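Local coordinates for protein cellulase (glycosyl hydrolase family 5) (Bacteroides ovatus, PDB 3ZMR) that hydrolyses internal beta-1,4-glucosidic bonds of the xyloglucan backbone with retention of configuration, releasing xyloglucan oligosaccharides, at residues K353-A358 and L409-K414; T442-D447 and Q452-A457. One frame throughout, in Å; residues are numbered along the deposited sequence.

Both contacts lie at the periphery of the (beta/alpha)8 barrel of this family 5 glycoside hydrolase, their centres about 18 Å apart, and each is partly buried. Interaction 1 ties the loop 353-358 to the helix 406-429, two elements far apart in sequence, through the buried histidine His412 and a backbone carbonyl. Interaction 2 is local: the loop after strand 433-436 pairs with the segment leading into helix 456-471, mainly by backbone hydrogen bonds, and it buries more surface, 391 against 174 Å². The chemistry follows the place: interaction 1 relies on one directed side-chain bond, whereas interaction 2 adds a lysine chain over an exposed imidazole and three bridging waters.

Interaction 1: K353-A358 and L409-K414; sequences KSQWGA and LENHLK. With EDO (1,2-ethanediol), chain F.
The carbonyl oxygen of Ser354 is gripped twice by His412: ND1 donates a hydrogen bond to O at 3.0 Å, and CA makes a CA-H...O contact with the same oxygen at 3.4 Å. The contact belongs to the outer layer of the (beta/alpha)8 barrel, where a loop between the sixth and seventh barrel strands lies against helix 406-429, which follows the seventh. The ND1 bond is fairly straight, 157° at the hydrogen, and the oxygen sits in the plane of the imidazole, at its edge. With CG anti to the backbone N (chi1 169°), the ring stands off the helix and brings ND1 to the loop. NE2, at another edge of the ring, takes a hydrogen bond from the backbone N of Arg401. Histidine suits this buried place because one flat ring can donate and accept at once; the pattern is consistent with a neutral ring protonated on ND1, its rotation fixed by both partners.

At the next residue of the loop, the side chain of Gln355 runs alongside that of Asn411, both pointing the same way, with their amide planes 77° apart. NE2 of Gln355 lies 3.6 Å from CB of Asn411; its 3.5 Å approach to ND2 joins two donors and is packing alone. The extended glutamine chain instead sends OE1 to the backbone N of Asp364, whose carboxylate also takes the N-H of Ser354, while Phe360 touches both amide side chains. The bond to His412 uses only the main chain of Ser354, which leaves the side chain to other partners. Its hydroxyl meets a 1,2-ethanediol, probably from the crystallisation liquor: O1 of the diol donates to Ser354 OG over 2.8 Å.

Interaction 2: T442-D447 and Q452-A457; sequences TEKLFD and QPHNAA
Leu445 and His454 meet in the tight part of this contact, where Leu445 O accepts from His454 N (2.8 Å) and Asn455 N (3.2 Å). With Asp447 N bonded to Gln452 O at 2.9 Å, they close a single beta bridge, Phe446 with Pro453, between the loop beyond substrate-binding Trp437, after the eighth barrel strand, and the start of helix 456-471. Asn455 is the N-cap, its OD1 taking the N-H of Ser458. Behind the bridge the apolar Leu445 and Phe446 turn inward, onto helices 456-471 and 157-165 respectively.

The other side is looser and wet. The side chain of Lys444, about 10 Å from a bound xylose, crosses that of His454 at about a right angle, CE standing 3.5 Å from the ring centroid in a CH-pi contact. With an alanine in place of Lys444, that imidazole face would probably lose its aliphatic cover and the ring be freer to turn. Waters at the ring edge join NE2 to Thr442 O and ND1 to OD2 of Asp447, whose OD1 takes the N-H of Thr449; a third links Asn455 ND2 to Lys444 O. Backbone bonds thus set the register; the water-bridged ring is probably held less rigidly.

Interaction 1: K353-A358 and L409-K414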
# COMPACT_ATOMS: atom_id res chain seq x y z
N LYS A 353 -25.46 -1.15 -13.06
CA LYS A 353 -26.45 -1.95 -12.37
C LYS A 353 -26.83 -1.19 -11.11
O LYS A 353 -25.94 -0.78 -10.35
CB LYS A 353 -25.92 -3.32 -12.05
CG LYS A 353 -25.46 -4.12 -13.26
CD LYS A 353 -26.60 -4.44 -14.21
CE LYS A 353 -26.15 -5.35 -15.34
NZ LYS A 353 -27.25 -5.50 -16.32
N SER A 354 -28.12 -0.99 -10.88
CA SER A 354 -28.60 -0.19 -9.77
C SER A 354 -28.82 -1.00 -8.48
O SER A 354 -29.02 -0.41 -7.41
CB SER A 354 -29.91 0.56 -10.13
OG SER A 354 -30.92 -0.38 -10.43
N GLN A 355 -28.87 -2.34 -8.61
CA GLN A 355 -29.23 -3.22 -7.52
C GLN A 355 -28.08 -4.18 -7.20
O GLN A 355 -27.17 -4.38 -8.02
CB GLN A 355 -30.46 -4.05 -7.88
CG GLN A 355 -31.68 -3.16 -8.08
CD GLN A 355 -32.89 -3.90 -8.61
OE1 GLN A 355 -32.85 -5.11 -8.89
NE2 GLN A 355 -33.98 -3.18 -8.78
N TRP A 356 -28.16 -4.74 -6.01
CA TRP A 356 -27.13 -5.66 -5.49
C TRP A 356 -27.72 -6.60 -4.45
O TRP A 356 -28.51 -6.18 -3.61
CB TRP A 356 -25.97 -4.84 -4.85
CG TRP A 356 -24.94 -5.79 -4.29
CD1 TRP A 356 -23.87 -6.34 -4.98
CD2 TRP A 356 -24.93 -6.41 -2.99
NE1 TRP A 356 -23.20 -7.25 -4.19
CE2 TRP A 356 -23.82 -7.31 -2.96
CE3 TRP A 356 -25.74 -6.29 -1.84
CZ2 TRP A 356 -23.55 -8.13 -1.84
CZ3 TRP A 356 -25.45 -7.08 -0.74
CH2 TRP A 356 -24.34 -7.98 -0.74
N GLY A 357 -27.31 -7.86 -4.48
CA GLY A 357 -27.49 -8.76 -3.36
C GLY A 357 -28.67 -9.71 -3.47
O GLY A 357 -29.49 -9.61 -4.38
N ALA A 358 -28.75 -10.61 -2.51
CA ALA A 358 -29.75 -11.72 -2.52
C ALA A 358 -31.19 -11.21 -2.62
O ALA A 358 -31.99 -11.81 -3.33
CB ALA A 358 -29.58 -12.59 -1.28
N LEU A 409 -35.29 3.84 -7.59
CA LEU A 409 -34.50 4.59 -6.58
C LEU A 409 -34.53 3.89 -5.22
O LEU A 409 -33.50 3.72 -4.54
CB LEU A 409 -34.99 6.04 -6.45
CG LEU A 409 -34.30 6.87 -5.37
CD1 LEU A 409 -32.81 7.04 -5.60
CD2 LEU A 409 -34.97 8.21 -5.22
N GLU A 410 -35.72 3.45 -4.80
CA GLU A 410 -35.87 2.83 -3.51
C GLU A 410 -35.01 1.55 -3.44
O GLU A 410 -34.32 1.30 -2.45
CB GLU A 410 -37.34 2.55 -3.18
CG GLU A 410 -37.56 2.01 -1.77
CD GLU A 410 -37.14 2.96 -0.65
OE1 GLU A 410 -37.06 4.22 -0.82
OE2 GLU A 410 -36.87 2.41 0.43
N ASN A 411 -35.08 0.74 -4.48
CA ASN A 411 -34.34 -0.52 -4.54
C ASN A 411 -32.82 -0.24 -4.58
O ASN A 411 -32.03 -1.02 -4.04
CB ASN A 411 -34.76 -1.31 -5.79
CG ASN A 411 -36.15 -1.89 -5.68
OD1 ASN A 411 -36.72 -1.94 -4.60
ND2 ASN A 411 -36.69 -2.30 -6.81
N HIS A 412 -32.45 0.85 -5.22
CA HIS A 412 -31.05 1.27 -5.32
C HIS A 412 -30.55 1.67 -3.92
O HIS A 412 -29.45 1.27 -3.50
CB HIS A 412 -30.87 2.39 -6.33
CG HIS A 412 -29.51 3.05 -6.30
ND1 HIS A 412 -28.36 2.37 -6.63
CD2 HIS A 412 -29.12 4.30 -5.95
CE1 HIS A 412 -27.32 3.19 -6.51
NE2 HIS A 412 -27.76 4.36 -6.09
N LEU A 413 -31.32 2.49 -3.22
CA LEU A 413 -30.89 2.98 -1.90
C LEU A 413 -30.70 1.79 -0.96
O LEU A 413 -29.71 1.73 -0.23
CB LEU A 413 -31.90 3.97 -1.32
CG LEU A 413 -31.99 5.31 -2.05
CD1 LEU A 413 -33.16 6.10 -1.48
CD2 LEU A 413 -30.70 6.09 -1.94
N LYS A 414 -31.64 0.85 -0.99
CA LYS A 414 -31.57 -0.36 -0.18
C LYS A 414 -30.35 -1.20 -0.55
O LYS A 414 -29.61 -1.66 0.33
CB LYS A 414 -32.84 -1.22 -0.30
CG LYS A 414 -32.79 -2.53 0.48
CD LYS A 414 -34.06 -3.36 0.39
CE LYS A 414 -34.14 -4.37 1.54
NZ LYS A 414 -33.04 -5.37 1.46
C1 EDO F . -32.24 1.85 -12.77
O1 EDO F . -31.95 0.45 -12.94
C2 EDO F . -33.46 2.25 -13.61
O2 EDO F . -33.11 2.09 -14.99

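Interaction 2: T442-D447 and Q452-A457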
# COMPACT_ATOMS: atom_id res chain seq x y z
N THR A 442 -22.68 12.70 -3.82
CA THR A 442 -23.91 12.03 -3.37
C THR A 442 -23.71 10.83 -2.45
O THR A 442 -24.60 10.47 -1.67
CB THR A 442 -24.76 11.57 -4.56
OG1 THR A 442 -24.01 10.63 -5.33
CG2 THR A 442 -25.18 12.75 -5.41
N GLU A 443 -22.52 10.26 -2.52
CA GLU A 443 -22.11 9.12 -1.68
C GLU A 443 -21.63 9.54 -0.28
O GLU A 443 -21.30 8.68 0.55
CB GLU A 443 -21.01 8.33 -2.38
CG GLU A 443 -19.61 8.95 -2.27
CD GLU A 443 -19.53 10.38 -2.79
OE1 GLU A 443 -20.03 10.65 -3.92
OE2 GLU A 443 -18.97 11.23 -2.07
N LYS A 444 -21.60 10.83 0.02
CA LYS A 444 -20.98 11.29 1.24
C LYS A 444 -21.76 10.86 2.50
O LYS A 444 -23.00 10.68 2.46
CB LYS A 444 -20.78 12.81 1.21
CG LYS A 444 -22.06 13.61 1.48
CD LYS A 444 -21.90 15.08 1.10
CE LYS A 444 -23.15 15.85 1.48
NZ LYS A 444 -23.07 17.27 1.05
N LEU A 445 -21.04 10.69 3.62
CA LEU A 445 -21.68 10.34 4.88
C LEU A 445 -22.01 11.55 5.74
O LEU A 445 -22.92 11.50 6.56
CB LEU A 445 -20.85 9.35 5.66
CG LEU A 445 -20.54 8.04 4.97
CD1 LEU A 445 -19.67 7.21 5.90
CD2 LEU A 445 -21.80 7.26 4.55
N PHE A 446 -21.25 12.62 5.52
CA PHE A 446 -21.32 13.83 6.36
C PHE A 446 -21.43 15.09 5.50
O PHE A 446 -20.97 15.14 4.37
CB PHE A 446 -20.06 13.97 7.26
CG PHE A 446 -19.88 12.82 8.18
CD1 PHE A 446 -20.53 12.79 9.41
CD2 PHE A 446 -19.11 11.74 7.81
CE1 PHE A 446 -20.41 11.69 10.24
CE2 PHE A 446 -18.99 10.64 8.64
CZ PHE A 446 -19.67 10.60 9.83
N ASP A 447 -22.04 16.12 6.08
CA ASP A 447 -21.92 17.46 5.55
C ASP A 447 -20.49 17.95 5.84
O ASP A 447 -20.07 18.02 6.99
CB ASP A 447 -22.90 18.41 6.22
CG ASP A 447 -23.00 19.69 5.49
OD1 ASP A 447 -22.08 20.50 5.56
OD2 ASP A 447 -23.99 19.90 4.80
N GLN A 452 -22.17 17.42 10.40
CA GLN A 452 -23.38 16.68 10.74
C GLN A 452 -23.59 15.48 9.79
O GLN A 452 -23.18 15.53 8.63
CB GLN A 452 -24.62 17.61 10.68
CG GLN A 452 -24.66 18.74 11.71
CD GLN A 452 -24.86 18.27 13.14
OE1 GLN A 452 -25.39 17.19 13.39
NE2 GLN A 452 -24.44 19.09 14.10
N PRO A 453 -24.23 14.41 10.29
CA PRO A 453 -24.53 13.32 9.38
C PRO A 453 -25.40 13.73 8.21
O PRO A 453 -26.39 14.44 8.36
CB PRO A 453 -25.24 12.31 10.27
CG PRO A 453 -24.74 12.57 11.65
CD PRO A 453 -24.59 14.07 11.68
N HIS A 454 -24.99 13.28 7.04
CA HIS A 454 -25.72 13.45 5.78
C HIS A 454 -26.52 12.23 5.42
O HIS A 454 -27.67 12.35 4.94
CB HIS A 454 -24.76 13.80 4.64
CG HIS A 454 -25.42 13.86 3.30
ND1 HIS A 454 -26.18 14.95 2.89
CD2 HIS A 454 -25.48 12.96 2.29
CE1 HIS A 454 -26.67 14.70 1.69
NE2 HIS A 454 -26.26 13.51 1.31
N ASN A 455 -25.95 11.05 5.60
CA ASN A 455 -26.62 9.82 5.24
C ASN A 455 -26.64 8.87 6.44
O ASN A 455 -25.85 7.96 6.54
CB ASN A 455 -26.02 9.18 4.00
CG ASN A 455 -26.93 8.12 3.41
OD1 ASN A 455 -27.72 7.48 4.11
ND2 ASN A 455 -26.84 7.93 2.11
N ALA A 456 -27.56 9.16 7.36
CA ALA A 456 -27.71 8.35 8.56
C ALA A 456 -27.91 6.88 8.25
O ALA A 456 -27.39 6.01 8.95
CB ALA A 456 -28.84 8.89 9.41
N ALA A 457 -28.66 6.57 7.19
CA ALA A 457 -28.96 5.17 6.86
C ALA A 457 -27.69 4.41 6.44
O ALA A 457 -27.49 3.27 6.83
CB ALA A 457 -30.05 5.08 5.76
O HOH W 1 -24.65 9.34 0.81
O HOH W 2 -26.70 12.18 -1.11
O HOH W 3 -25.70 17.24 4.43